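Local coordinates for protein putative acyl-CoA N-acyltransferase (Klebsiella pneumoniae subsp. pneumoniae, PDB 3LOD) that probably transfers an acyl group from acyl-CoA to an acceptor of unknown identity, as other members of the GNAT acetyltransferase family do, at residues A14-I17 and A18-A22; I54-P57 and Q58-V62; Y81-P84 and Q85-G88; K94-A97 and A98-K102. One frame throughout, in Å; residues are numbered along the deposited sequence.

All four are local contacts of one GNAT domain. Interactions 1 and 4 are stretches of helices 14-26 and 91-104; the first buries Phe16, Leu19 and Ile20, the second Leu95, Leu96 and Leu99 together with Glu100, and the centres of the two interactions lie about 19 Å apart without touching. Interaction 2 turns the hairpin between strands 49-55 and 61-69, while interaction 3 is a surface contact ending strand 74-82; in these loops, side-chain polar bonds supplement the backbone. Glu15 of interaction 1 reaches Arg55 and Ala61 of interaction 2, and Val62 O meets Asp83 N between interactions 2 and 3. Ile54, Ile82 and Leu95 bring interactions 2, 3 and 4 together in apolar packing.

Interaction 1. Residues A14-I17 and A18-A22; sequences AEFI and ALIAA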
loop_
_atom_site.group_PDB
_atom_site.type_symbol
_atom_site.label_atom_id
_atom_site.label_comp_id
_atom_site.label_asym_id
_atom_site.label_seq_id
_atom_site.Cartn_x
_atom_site.Cartn_y
_atom_site.Cartn_z
ATOM N N ALA A 14 -8.282 -8.407 -12.800
ATOM C CA ALA A 14 -7.911 -9.751 -12.335
ATOM C C ALA A 14 -6.480 -9.852 -11.756
ATOM O O ALA A 14 -6.195 -10.622 -10.818
ATOM C CB ALA A 14 -8.112 -10.771 -13.455
ATOM N N GLU A 15 -5.567 -9.085 -12.323
ATOM C CA GLU A 15 -4.195 -9.106 -11.856
ATOM C C GLU A 15 -4.072 -8.516 -10.440
ATOM O O GLU A 15 -3.220 -8.955 -9.644
ATOM C CB GLU A 15 -3.299 -8.339 -12.822
ATOM C CG GLU A 15 -2.588 -9.182 -13.849
ATOM C CD GLU A 15 -1.645 -8.327 -14.668
ATOM O OE1 GLU A 15 -2.133 -7.331 -15.269
ATOM O OE2 GLU A 15 -0.428 -8.638 -14.673
ATOM N N PHE A 16 -4.932 -7.543 -10.124
ATOM C CA PHE A 16 -4.896 -6.869 -8.813
ATOM C C PHE A 16 -5.444 -7.814 -7.789
ATOM O O PHE A 16 -4.827 -8.052 -6.729
ATOM C CB PHE A 16 -5.779 -5.636 -8.810
ATOM C CG PHE A 16 -5.621 -4.793 -7.562
ATOM C CD1 PHE A 16 -6.619 -4.751 -6.607
ATOM C CD2 PHE A 16 -4.453 -4.050 -7.357
ATOM C CE1 PHE A 16 -6.454 -3.976 -5.485
ATOM C CE2 PHE A 16 -4.274 -3.292 -6.263
ATOM C CZ PHE A 16 -5.291 -3.239 -5.316
ATOM N N ILE A 17 -6.595 -8.380 -8.158
ATOM C CA ILE A 17 -7.259 -9.352 -7.337
ATOM C C ILE A 17 -6.330 -10.497 -7.024
ATOM O O ILE A 17 -6.290 -10.943 -5.880
ATOM C CB ILE A 17 -8.589 -9.797 -7.965
ATOM C CG1 ILE A 17 -9.566 -8.604 -7.939
ATOM C CG2 ILE A 17 -9.128 -11.005 -7.216
ATOM C CD1 ILE A 17 -10.856 -8.817 -8.768
ATOM N N ALA A 18 -5.517 -10.914 -7.977
ATOM C CA ALA A 18 -4.591 -12.052 -7.723
ATOM C C ALA A 18 -3.502 -11.740 -6.705
ATOM O O ALA A 18 -3.215 -12.562 -5.787
ATOM C CB ALA A 18 -3.986 -12.619 -9.028
ATOM N N LEU A 19 -2.902 -10.551 -6.805
ATOM C CA LEU A 19 -1.903 -10.124 -5.785
ATOM C C LEU A 19 -2.511 -10.000 -4.359
ATOM O O LEU A 19 -2.032 -10.579 -3.404
ATOM C CB LEU A 19 -1.279 -8.829 -6.225
ATOM C CG LEU A 19 -0.567 -8.966 -7.564
ATOM C CD1 LEU A 19 -0.524 -7.622 -8.321
ATOM C CD2 LEU A 19 0.840 -9.540 -7.308
ATOM N N ILE A 20 -3.606 -9.277 -4.267
ATOM C CA ILE A 20 -4.426 -9.178 -3.097
ATOM C C ILE A 20 -4.785 -10.562 -2.498
ATOM O O ILE A 20 -4.603 -10.798 -1.309
ATOM C CB ILE A 20 -5.663 -8.333 -3.525
ATOM C CG1 ILE A 20 -5.202 -6.899 -3.745
ATOM C CG2 ILE A 20 -6.788 -8.309 -2.546
ATOM C CD1 ILE A 20 -3.884 -6.592 -3.044
ATOM N N ALA A 21 -5.282 -11.474 -3.326
ATOM C CA ALA A 21 -5.596 -12.832 -2.880
ATOM C C ALA A 21 -4.345 -13.509 -2.294
ATOM O O ALA A 21 -4.424 -14.115 -1.205
ATOM C CB ALA A 21 -6.184 -13.626 -4.000
ATOM N N ALA A 22 -3.208 -13.401 -2.984
ATOM C CA ALA A 22 -1.940 -13.968 -2.467
ATOM C C ALA A 22 -1.553 -13.288 -1.135
ATOM O O ALA A 22 -1.124 -13.965 -0.207
ATOM C CB ALA A 22 -0.758 -13.817 -3.525
#
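Phe16 and Ile20 meet one turn apart on helix 14-26, the first helix of this GNAT fold. The CG1 methylene of Ile20 sits over one face of the Phe16 ring, displaced toward the rim, in a CH-pi contact: CG1 is 4.0 Å from the ring centroid and 24° off its normal, with Phe16 CE1 the closest ring atom at 3.6 Å. Phe16 carries CG anti to its own N (chi1 -171°), which swings the ring along the helix to meet the isoleucine.

Beneath these side chains runs the alpha-helical i to i+4 ladder. Ala18 N donates to Ala14 O at 2.9 Å, Leu19 N to Glu15 O at a longer 3.3 Å, and Ile20 N to Phe16 O at 3.0 Å, the last bond nearly straight at 166°. Leu19 folds back along the helix, and its CD1 comes to 3.3 Å from Glu15 O.

Farther out, Phe16, Leu19 and Ile20 all touch Cys64 on strand 61-69, so this is the helix side laid against the sheet, whereas Ile17, Ala18 and Ala21 face outward. Glu15, at the first turn, sends its carboxylate to Arg55 and to the backbone of Ala61, and its own N is held by Asp13. On the outer side of the helix, Ala21 N donates to Ile17 O at 2.8 Å.

Interaction 2. Residues I54-P57 and Q58-V62; sequences IRSP and QGEAV
Arg55 and Ala61 pair across the end of a beta hairpin, where strand 49-55 turns back into strand 61-69. They form an antiparallel non-hydrogen-bonded pair, with both side chains on the same face of the sheet.

Main-chain bonds flank the pair. Val62 N donates to Ile54 O at 2.7 Å, and Ser56 N donates to Glu60 O at 3.0 Å, closing the loop. Between them, Arg55 CA also makes a CA-H...O contact with Glu60 O at 3.1 Å.

The charged side chain adds a tie of its own. Arg55 bends at chi3 (82°) and crosses to the opposite arm of the hairpin, which lets NE donate to Gly59 O at 3.1 Å in an almost perfectly straight bond, 178° at the hydrogen. That oxygen lies in the guanidinium plane, but the NE approaches from above the carbonyl plane of Gly59. Ala61 CB lies over one face of the same guanidinium, whose NH groups go on to Glu15, in a salt bridge, and to Thr7.

Apolar contact is modest: Val62 CG1 comes to 4.3 Å from Ile54 CB, and beyond them Ile54 reaches Leu91 and Leu95 of helix 91-104.

Inside the loop, the polar centre is Ser56 OG. Gly59, at a positive phi where a side chain would press on the preceding carbonyl, presents its N to Ser56 OG at 3.2 Å. The folded side chain of Gln58 adds a weak bond from NE2 to the same OG, 2.8 Å long but bent to 116°.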
loop_
_atom_site.group_PDB
_atom_site.type_symbol
_atom_site.label_atom_id
_atom_site.label_comp_id
_atom_site.label_asym_id
_atom_site.label_seq_id
_atom_site.Cartn_x
_atom_site.Cartn_y
_atom_site.Cartn_z
ATOM N N ILE A 54 3.373 -2.712 -9.789
ATOM C CA ILE A 54 4.725 -2.803 -10.341
ATOM C C ILE A 54 4.838 -4.007 -11.218
ATOM O O ILE A 54 4.436 -5.119 -10.853
ATOM C CB ILE A 54 5.785 -2.993 -9.294
ATOM C CG1 ILE A 54 5.299 -2.537 -7.976
ATOM C CG2 ILE A 54 7.078 -2.189 -9.596
ATOM C CD1 ILE A 54 6.025 -3.319 -6.934
ATOM N N ARG A 55 5.459 -3.792 -12.362
ATOM C CA ARG A 55 5.473 -4.749 -13.427
ATOM C C ARG A 55 6.895 -5.061 -13.739
ATOM O O ARG A 55 7.758 -4.189 -13.733
ATOM C CB ARG A 55 4.757 -4.170 -14.644
ATOM C CG ARG A 55 3.538 -3.312 -14.276
ATOM C CD ARG A 55 2.600 -3.002 -15.449
ATOM N NE ARG A 55 1.714 -4.142 -15.640
ATOM C CZ ARG A 55 0.414 -4.198 -15.339
ATOM N NH1 ARG A 55 -0.233 -3.140 -14.849
ATOM N NH2 ARG A 55 -0.242 -5.334 -15.571
ATOM N N SER A 56 7.120 -6.332 -14.005
ATOM C CA SER A 56 8.387 -6.803 -14.461
ATOM C C SER A 56 8.695 -6.163 -15.831
ATOM O O SER A 56 7.852 -5.424 -16.384
ATOM C CB SER A 56 8.385 -8.336 -14.508
ATOM O OG SER A 56 7.744 -8.832 -15.672
ATOM N N PRO A 57 9.923 -6.373 -16.349
ATOM C CA PRO A 57 10.098 -5.967 -17.745
ATOM C C PRO A 57 9.266 -6.800 -18.756
ATOM O O PRO A 57 8.864 -6.235 -19.778
ATOM C CB PRO A 57 11.616 -6.080 -17.951
ATOM C CG PRO A 57 12.186 -5.743 -16.557
ATOM C CD PRO A 57 11.232 -6.550 -15.672
ATOM N N GLN A 58 8.967 -8.079 -18.453
ATOM C CA GLN A 58 7.946 -8.860 -19.223
ATOM C C GLN A 58 6.615 -8.098 -19.316
ATOM O O GLN A 58 6.008 -8.029 -20.396
ATOM C CB GLN A 58 7.646 -10.258 -18.630
ATOM C CG GLN A 58 8.789 -11.268 -18.650
ATOM C CD GLN A 58 9.993 -10.779 -17.850
ATOM O OE1 GLN A 58 11.084 -10.623 -18.403
ATOM N NE2 GLN A 58 9.783 -10.480 -16.552
ATOM N N GLY A 59 6.178 -7.532 -18.185
ATOM C CA GLY A 59 4.954 -6.718 -18.105
ATOM C C GLY A 59 3.973 -7.284 -17.095
ATOM O O GLY A 59 2.893 -6.736 -16.895
ATOM N N GLU A 60 4.384 -8.390 -16.477
ATOM C CA GLU A 60 3.721 -9.088 -15.376
ATOM C C GLU A 60 3.566 -8.203 -14.087
ATOM O O GLU A 60 4.567 -7.736 -13.513
ATOM C CB GLU A 60 4.599 -10.338 -15.101
ATOM C CG GLU A 60 4.042 -11.467 -14.228
ATOM C CD GLU A 60 5.192 -12.359 -13.603
ATOM O OE1 GLU A 60 6.380 -12.210 -14.034
ATOM O OE2 GLU A 60 4.914 -13.182 -12.666
ATOM N N ALA A 61 2.326 -7.972 -13.634
ATOM C CA ALA A 61 2.093 -7.307 -12.345
ATOM C C ALA A 61 2.624 -8.204 -11.254
ATOM O O ALA A 61 2.312 -9.385 -11.176
ATOM C CB ALA A 61 0.680 -7.057 -12.124
ATOM N N VAL A 62 3.444 -7.628 -10.399
ATOM C CA VAL A 62 4.387 -8.406 -9.626
ATOM C C VAL A 62 4.289 -7.846 -8.205
ATOM O O VAL A 62 4.828 -8.406 -7.266
ATOM C CB VAL A 62 5.800 -8.301 -10.347
ATOM C CG1 VAL A 62 6.702 -7.191 -9.826
ATOM C CG2 VAL A 62 6.494 -9.633 -10.453
#

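Interaction 3. Residues Y81-P84 and Q85-G88; sequences YIDP and QHRG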
loop_
_atom_site.group_PDB
_atom_site.type_symbol
_atom_site.label_atom_id
_atom_site.label_comp_id
_atom_site.label_asym_id
_atom_site.label_seq_id
_atom_site.Cartn_x
_atom_site.Cartn_y
_atom_site.Cartn_z
ATOM N N TYR A 81 1.654 -5.255 -1.438
ATOM C CA TYR A 81 2.241 -6.600 -1.500
ATOM C C TYR A 81 3.191 -6.616 -2.666
ATOM O O TYR A 81 2.896 -5.982 -3.707
ATOM C CB TYR A 81 1.141 -7.561 -1.818
ATOM C CG TYR A 81 1.560 -9.003 -2.043
ATOM C CD1 TYR A 81 1.894 -9.853 -0.944
ATOM C CD2 TYR A 81 1.541 -9.561 -3.335
ATOM C CE1 TYR A 81 2.223 -11.233 -1.163
ATOM C CE2 TYR A 81 1.860 -10.928 -3.557
ATOM C CZ TYR A 81 2.202 -11.746 -2.455
ATOM O OH TYR A 81 2.505 -13.079 -2.631
ATOM N N ILE A 82 4.299 -7.343 -2.517
ATOM C CA ILE A 82 5.263 -7.625 -3.596
ATOM C C ILE A 82 5.429 -9.130 -3.630
ATOM O O ILE A 82 5.743 -9.751 -2.585
ATOM C CB ILE A 82 6.664 -7.093 -3.235
ATOM C CG1 ILE A 82 6.661 -5.592 -2.938
ATOM C CG2 ILE A 82 7.699 -7.545 -4.268
ATOM C CD1 ILE A 82 6.119 -4.710 -4.068
ATOM N N ASP A 83 5.205 -9.729 -4.808
ATOM C CA ASP A 83 5.445 -11.138 -4.995
ATOM C C ASP A 83 6.835 -11.560 -4.557
ATOM O O ASP A 83 7.816 -11.077 -5.112
ATOM C CB ASP A 83 5.361 -11.489 -6.456
ATOM C CG ASP A 83 5.626 -12.956 -6.686
ATOM O OD1 ASP A 83 4.688 -13.739 -6.438
ATOM O OD2 ASP A 83 6.766 -13.340 -7.051
ATOM N N PRO A 84 6.923 -12.524 -3.630
ATOM C CA PRO A 84 8.135 -13.123 -3.044
ATOM C C PRO A 84 9.364 -13.290 -3.971
ATOM O O PRO A 84 10.539 -13.191 -3.516
ATOM C CB PRO A 84 7.629 -14.498 -2.585
ATOM C CG PRO A 84 6.259 -14.123 -2.046
ATOM C CD PRO A 84 5.721 -13.220 -3.151
ATOM N N GLN A 85 9.119 -13.536 -5.247
ATOM C CA GLN A 85 10.245 -13.781 -6.135
ATOM C C GLN A 85 10.875 -12.488 -6.583
ATOM O O GLN A 85 11.947 -12.525 -7.199
ATOM C CB GLN A 85 9.811 -14.520 -7.360
ATOM C CG GLN A 85 9.491 -15.956 -7.155
ATOM C CD GLN A 85 8.824 -16.478 -8.421
ATOM O OE1 GLN A 85 9.480 -17.074 -9.299
ATOM N NE2 GLN A 85 7.517 -16.182 -8.560
ATOM N N HIS A 86 10.241 -11.359 -6.261
ATOM C CA HIS A 86 10.737 -10.073 -6.714
ATOM C C HIS A 86 11.265 -9.172 -5.601
ATOM O O HIS A 86 11.774 -8.069 -5.852
ATOM C CB HIS A 86 9.714 -9.406 -7.624
ATOM C CG HIS A 86 9.535 -10.141 -8.910
ATOM N ND1 HIS A 86 8.737 -11.262 -9.022
ATOM C CD2 HIS A 86 10.142 -9.987 -10.116
ATOM C CE1 HIS A 86 8.799 -11.719 -10.259
ATOM N NE2 HIS A 86 9.644 -10.959 -10.944
ATOM N N ARG A 87 11.201 -9.692 -4.376
ATOM C CA ARG A 87 11.765 -9.047 -3.196
ATOM C C ARG A 87 13.297 -9.049 -3.183
ATOM O O ARG A 87 13.932 -9.732 -3.997
ATOM C CB ARG A 87 11.220 -9.741 -1.953
ATOM C CG ARG A 87 9.727 -9.643 -1.858
ATOM C CD ARG A 87 9.224 -10.437 -0.721
ATOM N NE ARG A 87 7.769 -10.423 -0.710
ATOM C CZ ARG A 87 7.040 -11.077 0.186
ATOM N NH1 ARG A 87 7.668 -11.789 1.118
ATOM N NH2 ARG A 87 5.696 -11.069 0.132
ATOM N N GLY A 88 13.894 -8.287 -2.266
ATOM C CA GLY A 88 15.343 -8.226 -2.132
ATOM C C GLY A 88 16.005 -7.150 -2.981
ATOM O O GLY A 88 17.257 -7.072 -3.036
#
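A type I beta turn from Asp83 to His86 ends strand 74-82 and leads into the segment before helix 91-104, where GNAT enzymes commonly bind the pyrophosphate of acyl-CoA. His86 N closes the turn on Asp83 O at 2.7 Å. Asp83 OD2 also accepts from Gln85 N at 3.0 Å, an Asx turn, with the donor above the carboxylate plane. Two weak bonds join at that oxygen, from Gln85 NE2 and from His86 ND1, the latter with OD2 at the edge of the imidazole.

Arg87 reaches back across the turn, extended from CG to NE (chi2 174°), and grips the strand end side-on: NE at 2.8 Å and NH2 at 3.0 Å both donate to Ile82 O, which lies near the guanidinium plane. Pro84 CG sits over the centre of one guanidinium face, 3.8 Å above it. Tyr81 CE1 comes to 3.7 Å from Arg87 NH2, the ring nearly perpendicular to the guanidinium.

On the sheet side, the backbones of Tyr81 and Asp83 bond to Cys64 and Val62 of strand 61-69, while the Tyr81 ring packs under helix 14-26 on Leu19, Ala22 and Leu23.

Interaction 4. Residues K94-A97 and A98-K102; sequences KLLA and ALEAK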
loop_
_atom_site.group_PDB
_atom_site.type_symbol
_atom_site.label_atom_id
_atom_site.label_comp_id
_atom_site.label_asym_id
_atom_site.label_seq_id
_atom_site.Cartn_x
_atom_site.Cartn_y
_atom_site.Cartn_z
ATOM N N LYS A 94 10.176 1.569 -4.323
ATOM C CA LYS A 94 9.831 2.231 -5.559
ATOM C C LYS A 94 8.340 2.529 -5.586
ATOM O O LYS A 94 7.941 3.672 -5.853
ATOM C CB LYS A 94 10.288 1.389 -6.749
ATOM C CG LYS A 94 10.000 1.995 -8.104
ATOM C CD LYS A 94 11.066 1.579 -9.194
ATOM C CE LYS A 94 10.691 2.173 -10.586
ATOM N NZ LYS A 94 11.829 2.666 -11.442
ATOM N N LEU A 95 7.552 1.518 -5.224
ATOM C CA LEU A 95 6.087 1.590 -5.166
ATOM C C LEU A 95 5.576 2.600 -4.133
ATOM O O LEU A 95 4.794 3.491 -4.445
ATOM C CB LEU A 95 5.483 0.220 -4.838
ATOM C CG LEU A 95 3.961 0.110 -4.644
ATOM C CD1 LEU A 95 3.157 0.513 -5.903
ATOM C CD2 LEU A 95 3.609 -1.329 -4.255
ATOM N N LEU A 96 6.006 2.424 -2.895
ATOM C CA LEU A 96 5.727 3.389 -1.838
ATOM C C LEU A 96 5.935 4.846 -2.294
ATOM O O LEU A 96 5.030 5.681 -2.130
ATOM C CB LEU A 96 6.590 3.043 -0.628
ATOM C CG LEU A 96 6.468 3.935 0.593
ATOM C CD1 LEU A 96 5.051 3.843 1.125
ATOM C CD2 LEU A 96 7.470 3.538 1.675
ATOM N N ALA A 97 7.073 5.161 -2.911
ATOM C CA ALA A 97 7.328 6.547 -3.353
ATOM C C ALA A 97 6.326 6.987 -4.400
ATOM O O ALA A 97 5.988 8.154 -4.510
ATOM C CB ALA A 97 8.697 6.671 -3.901
ATOM N N ALA A 98 5.855 6.029 -5.183
ATOM C CA ALA A 98 4.982 6.332 -6.294
ATOM C C ALA A 98 3.573 6.594 -5.781
ATOM O O ALA A 98 2.847 7.427 -6.365
ATOM C CB ALA A 98 4.997 5.209 -7.290
ATOM N N LEU A 99 3.178 5.909 -4.696
ATOM C CA LEU A 99 1.863 6.114 -4.094
ATOM C C LEU A 99 1.839 7.468 -3.366
ATOM O O LEU A 99 0.855 8.219 -3.399
ATOM C CB LEU A 99 1.531 4.974 -3.111
ATOM C CG LEU A 99 1.186 3.604 -3.736
ATOM C CD1 LEU A 99 1.412 2.482 -2.740
ATOM C CD2 LEU A 99 -0.246 3.580 -4.197
ATOM N N GLU A 100 2.935 7.757 -2.689
ATOM C CA GLU A 100 3.104 9.062 -2.062
ATOM C C GLU A 100 3.008 10.128 -3.134
ATOM O O GLU A 100 2.249 11.116 -2.994
ATOM C CB GLU A 100 4.450 9.142 -1.315
ATOM C CG GLU A 100 4.569 8.103 -0.232
ATOM C CD GLU A 100 5.901 8.165 0.490
ATOM O OE1 GLU A 100 6.870 8.748 -0.057
ATOM O OE2 GLU A 100 5.974 7.630 1.619
ATOM N N ALA A 101 3.739 9.958 -4.231
ATOM C CA ALA A 101 3.677 11.055 -5.238
ATOM C C ALA A 101 2.212 11.272 -5.667
ATOM O O ALA A 101 1.739 12.414 -5.721
ATOM C CB ALA A 101 4.638 10.859 -6.451
ATOM N N LYS A 102 1.473 10.188 -5.899
ATOM C CA LYS A 102 0.091 10.332 -6.344
ATOM C C LYS A 102 -0.807 10.949 -5.273
ATOM O O LYS A 102 -1.771 11.671 -5.589
ATOM C CB LYS A 102 -0.463 9.034 -6.966
ATOM C CG LYS A 102 0.147 8.854 -8.370
ATOM C CD LYS A 102 -0.803 8.353 -9.506
ATOM C CE LYS A 102 -1.939 9.330 -9.846
ATOM N NZ LYS A 102 -2.783 8.885 -11.032
#
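The carboxylate of Glu100 is the flat group that meets Leu96, one turn earlier on helix 91-104. Its OE2 lies 3.9 Å from both CG and CD1 of Leu96, and the line from OE2 to CG runs nearly perpendicular to the carboxylate plane, so the leucine lies over one face of the carboxylate. At OE2 itself the polar partners are Lys151, in a salt bridge, and the hydroxyl of Tyr131. Glu100 has CG anti to its carbonyl carbon (chi1 -60°) and stays extended beyond it, which carries the carboxylate back past Leu96; on the way Glu100 CG comes to 3.1 Å from Leu96 O.

The second side-chain contact is purely apolar: Leu95 CG and Leu99 CD1 touch at 4.0 Å, their chains crossing at a slant. Leu99 and Leu95 both continue onto Leu52 of strand 49-55, while Leu96 and Leu99 reach Met77 of strand 74-82. This helix is the crossover of the beta-alpha-beta unit that joins strands 74-82 and 110-116.

The backbone ladder carries the turn. Leu99 N donates to Leu95 O at 2.9 Å, Glu100 N to Leu96 O at 3.0 Å and nearly straight (171°), and Ala101 N to Ala97 O at 2.9 Å. Ala98 N is held less well, by weak bonds divided between Lys94 O and Leu95 O.

The chemistry therefore differs round the helix. Leucines seal it against the sheet, and the buried Glu100 carboxylate is compensated by Lys151 and Tyr131, partners that would be expected to favour its charged form.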